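Local coordinates for protein glutaredoxin (Populus tremula x Populus tremuloides, PDB 2E7P) that binds a glutathione-ligated [2Fe-2S] cluster and, as in related glutaredoxins, probably reduces disulfides of small molecules and proteins at the expense of glutathione, at residues K12-A17 with A66-R71; F25-C30 with Q60-L65; L40-A45 with E92-N97. All blocks are in the same frame, centred on the assembly; numbering follows the deposited sequence.

Contact 1 of 3, residues K12-A17 with A66-R71; sequences KAKELA and AHWTGR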
loop_
_atom_site.group_PDB
_atom_site.type_symbol
_atom_site.label_atom_id
_atom_site.label_comp_id
_atom_site.label_asym_id
_atom_site.label_seq_id
_atom_site.Cartn_x
_atom_site.Cartn_y
_atom_site.Cartn_z
ATOM N N LYS C 12 6.110 -19.660 14.428
ATOM C CA LYS C 12 6.921 -18.471 14.194
ATOM C C LYS C 12 6.062 -17.180 14.207
ATOM O O LYS C 12 6.426 -16.202 14.877
ATOM C CB LYS C 12 7.715 -18.621 12.895
ATOM C CG LYS C 12 8.638 -17.481 12.610
ATOM C CD LYS C 12 9.268 -17.658 11.258
ATOM C CE LYS C 12 10.533 -16.860 11.117
ATOM N NZ LYS C 12 11.418 -17.509 10.109
ATOM N N ALA C 13 4.908 -17.198 13.533
ATOM C CA ALA C 13 3.980 -16.040 13.575
ATOM C C ALA C 13 3.527 -15.683 14.995
ATOM O O ALA C 13 3.534 -14.515 15.399
ATOM C CB ALA C 13 2.755 -16.268 12.648
ATOM N N LYS C 14 3.117 -16.686 15.762
ATOM C CA LYS C 14 2.684 -16.440 17.137
ATOM C C LYS C 14 3.774 -15.806 18.016
ATOM O O LYS C 14 3.486 -14.940 18.839
ATOM C CB LYS C 14 2.126 -17.710 17.770
ATOM C CG LYS C 14 0.735 -18.083 17.246
ATOM C CD LYS C 14 0.067 -19.137 18.121
ATOM C CE LYS C 14 -1.039 -19.873 17.368
ATOM N NZ LYS C 14 -1.987 -20.477 18.348
ATOM N N GLU C 15 5.015 -16.244 17.814
ATOM C CA GLU C 15 6.152 -15.723 18.543
ATOM C C GLU C 15 6.375 -14.261 18.180
ATOM O O GLU C 15 6.486 -13.406 19.059
ATOM C CB GLU C 15 7.413 -16.500 18.190
ATOM C CG GLU C 15 7.517 -17.889 18.820
ATOM C CD GLU C 15 8.843 -18.559 18.482
ATOM O OE1 GLU C 15 9.891 -18.055 18.987
ATOM O OE2 GLU C 15 8.836 -19.569 17.714
ATOM N N LEU C 16 6.477 -14.000 16.883
ATOM C CA LEU C 16 6.599 -12.645 16.359
ATOM C C LEU C 16 5.533 -11.732 16.942
ATOM O O LEU C 16 5.851 -10.657 17.414
ATOM C CB LEU C 16 6.538 -12.636 14.832
ATOM C CG LEU C 16 7.780 -13.179 14.148
ATOM C CD1 LEU C 16 7.546 -13.287 12.638
ATOM C CD2 LEU C 16 9.062 -12.342 14.451
ATOM N N ALA C 17 4.289 -12.203 16.958
ATOM C CA ALA C 17 3.130 -11.392 17.387
ATOM C C ALA C 17 3.187 -10.925 18.847
ATOM O O ALA C 17 2.610 -9.874 19.212
ATOM C CB ALA C 17 1.850 -12.156 17.139
ATOM N N ALA C 66 -3.485 -15.611 8.546
ATOM C CA ALA C 66 -4.840 -15.781 8.037
ATOM C C ALA C 66 -5.580 -16.885 8.792
ATOM O O ALA C 66 -6.657 -16.651 9.361
ATOM C CB ALA C 66 -4.829 -16.029 6.559
ATOM N N HIS C 67 -4.972 -18.069 8.849
ATOM C CA HIS C 67 -5.595 -19.200 9.556
ATOM C C HIS C 67 -5.840 -18.873 11.030
ATOM O O HIS C 67 -6.872 -19.216 11.616
ATOM C CB HIS C 67 -4.700 -20.430 9.465
ATOM C CG HIS C 67 -4.815 -21.172 8.173
ATOM N ND1 HIS C 67 -5.983 -21.783 7.768
ATOM C CD2 HIS C 67 -3.900 -21.424 7.203
ATOM C CE1 HIS C 67 -5.786 -22.376 6.601
ATOM N NE2 HIS C 67 -4.526 -22.191 6.246
ATOM N N TRP C 68 -4.894 -18.187 11.645
ATOM C CA TRP C 68 -4.979 -18.018 13.084
ATOM C C TRP C 68 -5.936 -16.894 13.490
ATOM O O TRP C 68 -6.785 -17.070 14.396
ATOM C CB TRP C 68 -3.558 -17.877 13.660
ATOM C CG TRP C 68 -3.435 -17.379 15.072
ATOM C CD1 TRP C 68 -4.189 -17.752 16.142
ATOM C CD2 TRP C 68 -2.440 -16.483 15.572
ATOM N NE1 TRP C 68 -3.769 -17.086 17.271
ATOM C CE2 TRP C 68 -2.683 -16.317 16.950
ATOM C CE3 TRP C 68 -1.362 -15.793 14.978
ATOM C CZ2 TRP C 68 -1.887 -15.478 17.771
ATOM C CZ3 TRP C 68 -0.592 -14.923 15.771
ATOM C CH2 TRP C 68 -0.861 -14.772 17.151
ATOM N N THR C 69 -5.815 -15.743 12.814
ATOM C CA THR C 69 -6.466 -14.520 13.264
ATOM C C THR C 69 -7.720 -14.201 12.462
ATOM O O THR C 69 -8.539 -13.330 12.848
ATOM C CB THR C 69 -5.474 -13.321 13.159
ATOM O OG1 THR C 69 -5.208 -13.000 11.786
ATOM C CG2 THR C 69 -4.142 -13.653 13.850
ATOM N N GLY C 70 -7.858 -14.876 11.329
ATOM C CA GLY C 70 -8.913 -14.557 10.391
ATOM C C GLY C 70 -8.664 -13.273 9.602
ATOM O O GLY C 70 -9.561 -12.787 8.921
ATOM N N ARG C 71 -7.468 -12.719 9.732
ATOM C CA ARG C 71 -7.021 -11.539 8.951
ATOM C C ARG C 71 -5.813 -11.905 8.100
ATOM O O ARG C 71 -4.708 -12.098 8.636
ATOM C CB ARG C 71 -6.690 -10.358 9.878
ATOM C CG ARG C 71 -6.206 -9.087 9.144
ATOM C CD ARG C 71 -5.977 -7.948 10.110
ATOM N NE ARG C 71 -7.224 -7.604 10.744
ATOM C CZ ARG C 71 -8.158 -6.828 10.194
ATOM N NH1 ARG C 71 -7.928 -6.237 9.020
ATOM N NH2 ARG C 71 -9.308 -6.636 10.832
#
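With chi1 of Trp68 at 166°, its CG stands anti to the backbone N and the indole reaches out from helix 58-69 toward helix 3-18, while Lys14, whose CG lies anti to its carbonyl carbon (chi1 -74°) and whose chain runs extended from there, is laid across that indole. The lysine uses nearly its whole length. Its CG sits almost straight above the six-membered ring, 3.5 Å from CG of Lys14 to the centroid of that ring in Trp68, a CH-pi contact just 5° off the normal. Farther out, CE already lies over the five-membered ring, 3.9 Å from CE of Lys14 to NE1 of Trp68. The ammonium ends above the five-membered ring in a cation-pi interaction, with NZ of Lys14 4.3 Å from the centroid of the pyrrole part of Trp68. A lysine suits this place because its methylenes can lie against an aromatic face while the charge stays near the surface.

Such packing joins two helices of the thioredoxin fold, 3-18 and 58-69, beside the central sheet. The benzo edge of the indole points at the first helix: CB of Ala17 lies near the ring plane, 3.8 Å from CH2 of Trp68, and the small methyl lets the ring come close to the helix backbone. On the face turned from Lys14, CG2 of Thr69 rests against the indole, and the ring also meets Phe78 of strand 76-79, with Gln83 of strand 82-85 touching it too. Just beyond, Thr69 OG1 accepts the backbone N-H of Arg71 in an ST turn, 3.1 Å from N of Arg71 to OG1 of Thr69, where Gly70 leaves the helix with positive phi; Arg71 itself touches a glutathione.

Contact 2 of 3, residues F25-C30 with Q60-L65; sequences FSKTYC and QLQSAL. With GSH (glutathione), chain H; FES (Fe2/s2 (inorganic) cluster), chain E.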
loop_
_atom_site.group_PDB
_atom_site.type_symbol
_atom_site.label_atom_id
_atom_site.label_comp_id
_atom_site.label_asym_id
_atom_site.label_seq_id
_atom_site.Cartn_x
_atom_site.Cartn_y
_atom_site.Cartn_z
ATOM N N PHE C 25 2.483 -6.497 11.665
ATOM C CA PHE C 25 2.756 -7.188 10.391
ATOM C C PHE C 25 2.345 -6.300 9.207
ATOM O O PHE C 25 1.245 -5.779 9.154
ATOM C CB PHE C 25 2.085 -8.577 10.344
ATOM C CG PHE C 25 2.555 -9.516 11.437
ATOM C CD1 PHE C 25 3.649 -10.347 11.245
ATOM C CD2 PHE C 25 1.877 -9.580 12.643
ATOM C CE1 PHE C 25 4.057 -11.241 12.225
ATOM C CE2 PHE C 25 2.297 -10.442 13.649
ATOM C CZ PHE C 25 3.393 -11.281 13.428
ATOM N N SER C 26 3.267 -6.135 8.265
ATOM C CA SER C 26 3.241 -5.053 7.304
ATOM C C SER C 26 3.839 -5.511 5.955
ATOM O O SER C 26 4.402 -6.593 5.853
ATOM C CB SER C 26 4.051 -3.882 7.900
ATOM O OG SER C 26 4.178 -2.805 7.007
ATOM N N LYS C 27 3.635 -4.707 4.915
ATOM C CA LYS C 27 4.324 -4.826 3.642
ATOM C C LYS C 27 4.887 -3.423 3.391
ATOM O O LYS C 27 4.237 -2.410 3.718
ATOM C CB LYS C 27 3.369 -5.205 2.499
ATOM C CG LYS C 27 2.745 -6.623 2.533
ATOM C CD LYS C 27 3.653 -7.687 2.004
ATOM C CE LYS C 27 3.045 -9.075 2.244
ATOM N NZ LYS C 27 2.209 -9.587 1.094
ATOM N N THR C 28 6.101 -3.365 2.827
ATOM C CA THR C 28 6.846 -2.107 2.714
ATOM C C THR C 28 6.161 -1.161 1.734
ATOM O O THR C 28 6.261 0.047 1.854
ATOM C CB THR C 28 8.276 -2.342 2.208
ATOM O OG1 THR C 28 8.212 -3.058 0.962
ATOM C CG2 THR C 28 9.112 -3.134 3.245
ATOM N N TYR C 29 5.449 -1.726 0.769
ATOM C CA TYR C 29 4.795 -0.933 -0.257
ATOM C C TYR C 29 3.404 -0.381 0.122
ATOM O O TYR C 29 2.819 0.377 -0.665
ATOM C CB TYR C 29 4.714 -1.751 -1.558
ATOM C CG TYR C 29 3.986 -3.065 -1.399
ATOM C CD1 TYR C 29 2.579 -3.102 -1.327
ATOM C CD2 TYR C 29 4.697 -4.267 -1.304
ATOM C CE1 TYR C 29 1.908 -4.295 -1.168
ATOM C CE2 TYR C 29 4.032 -5.489 -1.148
ATOM C CZ TYR C 29 2.642 -5.483 -1.078
ATOM O OH TYR C 29 2.002 -6.671 -0.921
ATOM N N CYS C 30 2.861 -0.737 1.299
ATOM C CA CYS C 30 1.458 -0.449 1.548
ATOM C C CYS C 30 1.211 0.803 2.375
ATOM O O CYS C 30 1.645 0.908 3.511
ATOM C CB CYS C 30 0.681 -1.644 2.162
ATOM S SG CYS C 30 -1.165 -1.402 2.129
ATOM N N GLN C 60 4.298 -17.680 3.921
ATOM C CA GLN C 60 3.840 -18.704 4.864
ATOM C C GLN C 60 3.396 -18.093 6.193
ATOM O O GLN C 60 2.432 -18.560 6.806
ATOM C CB GLN C 60 4.946 -19.748 5.100
ATOM C CG GLN C 60 5.381 -20.502 3.844
ATOM C CD GLN C 60 6.539 -19.829 3.103
ATOM O OE1 GLN C 60 6.457 -18.663 2.683
ATOM N NE2 GLN C 60 7.629 -20.578 2.930
ATOM N N LEU C 61 4.120 -17.059 6.637
ATOM C CA LEU C 61 3.752 -16.305 7.833
ATOM C C LEU C 61 2.402 -15.638 7.686
ATOM O O LEU C 61 1.596 -15.656 8.619
ATOM C CB LEU C 61 4.803 -15.253 8.120
ATOM C CG LEU C 61 5.762 -15.377 9.306
ATOM C CD1 LEU C 61 5.990 -16.789 9.843
ATOM C CD2 LEU C 61 7.093 -14.641 9.015
ATOM N N GLN C 62 2.155 -15.075 6.502
ATOM C CA GLN C 62 0.888 -14.418 6.189
ATOM C C GLN C 62 -0.292 -15.376 6.192
ATOM O O GLN C 62 -1.318 -15.071 6.790
ATOM C CB GLN C 62 0.949 -13.694 4.852
ATOM C CG GLN C 62 -0.216 -12.648 4.671
ATOM C CD GLN C 62 0.082 -11.650 3.575
ATOM O OE1 GLN C 62 1.229 -11.475 3.206
ATOM N NE2 GLN C 62 -0.949 -10.975 3.057
ATOM N N SER C 63 -0.152 -16.545 5.551
ATOM C CA SER C 63 -1.245 -17.517 5.578
ATOM C C SER C 63 -1.444 -18.120 6.975
ATOM O O SER C 63 -2.581 -18.320 7.406
ATOM C CB SER C 63 -1.142 -18.569 4.447
ATOM O OG SER C 63 -0.024 -19.386 4.632
ATOM N N ALA C 64 -0.352 -18.329 7.722
ATOM C CA ALA C 64 -0.460 -18.658 9.157
ATOM C C ALA C 64 -1.262 -17.587 9.892
ATOM O O ALA C 64 -2.054 -17.899 10.789
ATOM C CB ALA C 64 0.939 -18.789 9.807
ATOM N N LEU C 65 -1.029 -16.317 9.569
ATOM C CA LEU C 65 -1.775 -15.270 10.243
ATOM C C LEU C 65 -3.245 -15.308 9.816
ATOM O O LEU C 65 -4.131 -15.082 10.642
ATOM C CB LEU C 65 -1.171 -13.872 9.988
ATOM C CG LEU C 65 0.086 -13.519 10.804
ATOM C CD1 LEU C 65 0.802 -12.332 10.118
ATOM C CD2 LEU C 65 -0.306 -13.158 12.237
HETATM N N1 GSH H . -9.679 -3.468 5.821
HETATM C CA1 GSH H . -8.255 -3.815 5.840
HETATM C C1 GSH H . -7.581 -2.948 6.865
HETATM O O11 GSH H . -6.418 -3.194 7.296
HETATM O O12 GSH H . -8.256 -1.982 7.288
HETATM C CB1 GSH H . -7.670 -3.671 4.426
HETATM C CG1 GSH H . -6.205 -4.154 4.320
HETATM C CD1 GSH H . -5.800 -4.415 2.894
HETATM O OE1 GSH H . -6.596 -4.333 1.971
HETATM N N2 GSH H . -4.549 -4.820 2.705
HETATM C CA2 GSH H . -4.047 -5.146 1.365
HETATM C C2 GSH H . -3.362 -6.494 1.450
HETATM O O2 GSH H . -2.893 -6.938 2.517
HETATM C CB2 GSH H . -3.040 -4.046 0.897
HETATM S SG2 GSH H . -3.365 -2.241 0.712
HETATM N N3 GSH H . -3.264 -7.223 0.335
HETATM C CA3 GSH H . -2.596 -8.494 0.327
HETATM C C3 GSH H . -1.108 -8.238 0.543
HETATM O O31 GSH H . -0.564 -7.164 0.185
HETATM O O32 GSH H . -0.447 -9.141 1.074
HETATM FE FE1 FES E . -2.073 -1.047 0.707
HETATM FE FE2 FES E . -1.923 0.966 -1.243
HETATM S S1 FES E . -1.411 -0.563 -0.784
HETATM S S2 FES E . -2.715 0.562 0.324
HETATM O O HOH W 1 3.141 -12.330 1.692
#
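Carboxylate oxygen O32 of glutathione is gripped from two sides of this contact, by NZ of Lys27 at 2.7 Å and by NE2 of Gln62, also at 2.7 Å. The amide bond is nearly straight, 177° at the hydrogen. Gln62 extends its chain from helix 58-69, with CG anti to the backbone N (chi1 -163°), while Lys27, bent at chi2 and chi4, crosses the Gln62 side chain at about a right angle and brings its ammonium to the carboxylate. There its NZ makes a weak hydrogen bond to OE1 of Gln62, 3.0 Å, and a water bridges the same two atoms, accepting from the lysine and donating to the amide oxygen. Glutamine fits because one amide can donate to the carboxylate and accept from the lysine; its NE2 also bonds to the carbonyl of Gly72. Without the amide, as with an alanine here, O32 would probably lose its straight N-H donor and the Lys27 ammonium one of its acceptors. The other carboxylate oxygen, O31, takes the hydroxyl of Tyr29, 2.8 Å from its OH.

Deeper in, the same segments meet through carbon alone: CD1 of Leu65 rests over the face of the Phe25 ring, 3.7 Å from its centroid, joining helix 58-69 to strand 22-26. Cys30, the N-cap of helix 31-42, binds iron FE1 through SG, and the glutathione thiolate SG2 binds the same iron. This is the glutathione site of the glutaredoxin variant of the thioredoxin fold, here bringing a cysteine and a glutathione thiolate to one iron of a [2Fe-2S] cluster.

Contact 3 of 3, residues L40-A45 with E92-N97; sequences LTQVGA and EKHQRN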
loop_
_atom_site.group_PDB
_atom_site.type_symbol
_atom_site.label_atom_id
_atom_site.label_comp_id
_atom_site.label_asym_id
_atom_site.label_seq_id
_atom_site.Cartn_x
_atom_site.Cartn_y
_atom_site.Cartn_z
ATOM N N LEU C 40 0.440 5.148 15.229
ATOM C CA LEU C 40 1.284 4.747 16.388
ATOM C C LEU C 40 2.326 5.801 16.770
ATOM O O LEU C 40 2.470 6.156 17.940
ATOM C CB LEU C 40 1.931 3.364 16.182
ATOM C CG LEU C 40 0.895 2.239 16.079
ATOM C CD1 LEU C 40 1.569 0.956 15.531
ATOM C CD2 LEU C 40 0.229 1.981 17.454
ATOM N N THR C 41 3.044 6.316 15.782
ATOM C CA THR C 41 4.023 7.376 16.041
ATOM C C THR C 41 3.328 8.609 16.643
ATOM O O THR C 41 3.876 9.246 17.537
ATOM C CB THR C 41 4.747 7.772 14.736
ATOM O OG1 THR C 41 5.410 6.629 14.184
ATOM C CG2 THR C 41 5.754 8.932 14.919
ATOM N N GLN C 42 2.131 8.943 16.161
ATOM C CA GLN C 42 1.398 10.111 16.674
ATOM C C GLN C 42 1.072 9.948 18.162
ATOM O O GLN C 42 1.206 10.882 18.935
ATOM C CB GLN C 42 0.115 10.357 15.878
ATOM C CG GLN C 42 -0.766 11.513 16.447
ATOM C CD GLN C 42 -2.050 11.702 15.669
ATOM O OE1 GLN C 42 -2.646 10.729 15.196
ATOM N NE2 GLN C 42 -2.476 12.933 15.512
ATOM N N VAL C 43 0.701 8.737 18.572
ATOM C CA VAL C 43 0.388 8.499 19.972
ATOM C C VAL C 43 1.683 8.251 20.824
ATOM O O VAL C 43 1.602 7.996 22.018
ATOM C CB VAL C 43 -0.690 7.394 20.089
ATOM C CG1 VAL C 43 -0.085 6.026 19.812
ATOM C CG2 VAL C 43 -1.410 7.410 21.465
ATOM N N GLY C 44 2.862 8.395 20.214
ATOM C CA GLY C 44 4.138 8.161 20.899
ATOM C C GLY C 44 4.477 6.719 21.294
ATOM O O GLY C 44 5.259 6.486 22.217
ATOM N N ALA C 45 3.917 5.746 20.595
ATOM C CA ALA C 45 4.143 4.337 20.921
ATOM C C ALA C 45 5.423 3.865 20.242
ATOM O O ALA C 45 5.728 4.333 19.153
ATOM C CB ALA C 45 2.994 3.514 20.418
ATOM N N GLU C 92 -10.088 3.798 13.825
ATOM C CA GLU C 92 -11.221 3.859 14.779
ATOM C C GLU C 92 -10.832 4.016 16.266
ATOM O O GLU C 92 -11.417 4.839 16.991
ATOM C CB GLU C 92 -12.089 2.627 14.595
ATOM C CG GLU C 92 -13.530 2.776 15.032
ATOM C CD GLU C 92 -14.339 1.529 14.641
ATOM O OE1 GLU C 92 -15.215 1.602 13.705
ATOM O OE2 GLU C 92 -14.058 0.467 15.257
ATOM N N LYS C 93 -9.858 3.237 16.724
ATOM C CA LYS C 93 -9.309 3.390 18.090
ATOM C C LYS C 93 -8.747 4.794 18.372
ATOM O O LYS C 93 -8.983 5.399 19.443
ATOM C CB LYS C 93 -8.224 2.336 18.359
ATOM C CG LYS C 93 -8.748 0.874 18.193
ATOM C CD LYS C 93 -9.741 0.517 19.285
ATOM C CE LYS C 93 -9.987 -1.016 19.383
ATOM N NZ LYS C 93 -11.415 -1.282 19.765
ATOM N N HIS C 94 -7.965 5.293 17.422
ATOM C CA HIS C 94 -7.536 6.675 17.491
ATOM C C HIS C 94 -8.724 7.654 17.528
ATOM O O HIS C 94 -8.761 8.530 18.378
ATOM C CB HIS C 94 -6.633 7.034 16.320
ATOM C CG HIS C 94 -6.296 8.493 16.269
ATOM N ND1 HIS C 94 -6.663 9.308 15.216
ATOM C CD2 HIS C 94 -5.666 9.294 17.168
ATOM C CE1 HIS C 94 -6.228 10.536 15.446
ATOM N NE2 HIS C 94 -5.626 10.558 16.623
ATOM N N GLN C 95 -9.661 7.522 16.603
ATOM C CA GLN C 95 -10.757 8.497 16.509
ATOM C C GLN C 95 -11.640 8.548 17.783
ATOM O O GLN C 95 -12.228 9.583 18.118
ATOM C CB GLN C 95 -11.643 8.168 15.301
ATOM C CG GLN C 95 -11.077 8.661 13.961
ATOM C CD GLN C 95 -11.867 8.103 12.760
ATOM O OE1 GLN C 95 -12.690 7.178 12.908
ATOM N NE2 GLN C 95 -11.612 8.639 11.578
ATOM N N ARG C 96 -11.735 7.411 18.462
ATOM C CA ARG C 96 -12.486 7.317 19.712
ATOM C C ARG C 96 -11.601 7.448 20.991
ATOM O O ARG C 96 -12.084 7.245 22.099
ATOM C CB ARG C 96 -13.268 6.005 19.748
ATOM C CG ARG C 96 -14.267 5.818 18.610
ATOM C CD ARG C 96 -15.454 6.820 18.623
ATOM N NE ARG C 96 -16.235 6.818 19.869
ATOM C CZ ARG C 96 -17.266 6.010 20.125
ATOM N NH1 ARG C 96 -17.657 5.102 19.239
ATOM N NH2 ARG C 96 -17.897 6.096 21.295
ATOM N N ASN C 97 -10.313 7.752 20.827
ATOM C CA ASN C 97 -9.412 7.917 21.974
ATOM C C ASN C 97 -9.246 6.624 22.756
ATOM O O ASN C 97 -9.135 6.620 23.973
ATOM C CB ASN C 97 -9.922 9.035 22.922
ATOM C CG ASN C 97 -8.789 9.891 23.483
ATOM O OD1 ASN C 97 -7.617 9.666 23.171
ATOM N ND2 ASN C 97 -9.132 10.881 24.299
#
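Two helix ends of the glutaredoxin fold meet at the surface here, the C-terminal turn of helix 31-42 and that of helix 87-95, and a single pair of side chains, Gln42 and His94, makes the contact. Gln42 extends its chain fully, with CG anti to the backbone N (chi1 175°), which carries the amide out toward His94. Its oxygen arrives over one face of the imidazole, 3.3 Å from OE1 of Gln42 to NE2 of His94. CE1 of His94 lies at 3.6 Å from the same OE1. The amide and ring planes are turned 35° apart, and the two side chains run at about a right angle. With the oxygen above the ring, the angle is poor for a hydrogen bond, and the pair is best read as polar packing of an amide on an imidazole. Both residue types suit a surface place: together they are long enough to meet between the helix ends and polar enough to tolerate solvent.

Both segments leave their helices through Schellman motifs. Gly44, with positive phi, closes helix 31-42: its N bonds to O of Thr41, 3.0 Å, and N of Ala45 bonds to O of Leu40, 3.1 Å. Glycine adopts such a backbone shape easily, having no side chain. Asn97, its phi also positive, which asparagine tolerates better than most non-glycine residues, takes the equivalent place after helix 87-95, its N bonded to O of His94 at 3.0 Å, with the outer bond running from Glu98 back to Lys93. Beside the contact, Val43 packs on Leu99, Leu100 and Leu103 of helix 99-110.

Overall arrangement
Contacts 1 and 2 are neighbours, their centres about 10 Å apart, and both draw on helix 58-69. Leu16 and Ala17 of contact 1 pack on Phe25 of contact 2, so helices 3-18 and 58-69 pack together against strand 22-26 of the sheet. Contact 3 stands apart, about 22 Å from contact 2 between centres, and lies across the chain's centre from contact 1. The chemistry changes accordingly: contact 1 combines an aromatic ring with aliphatic and cationic packing, contact 2 passes from apolar core to a charged ligand site, and contact 3 is a lone polar pair at the surface, joining two helix ends without a hydrogen bond between them.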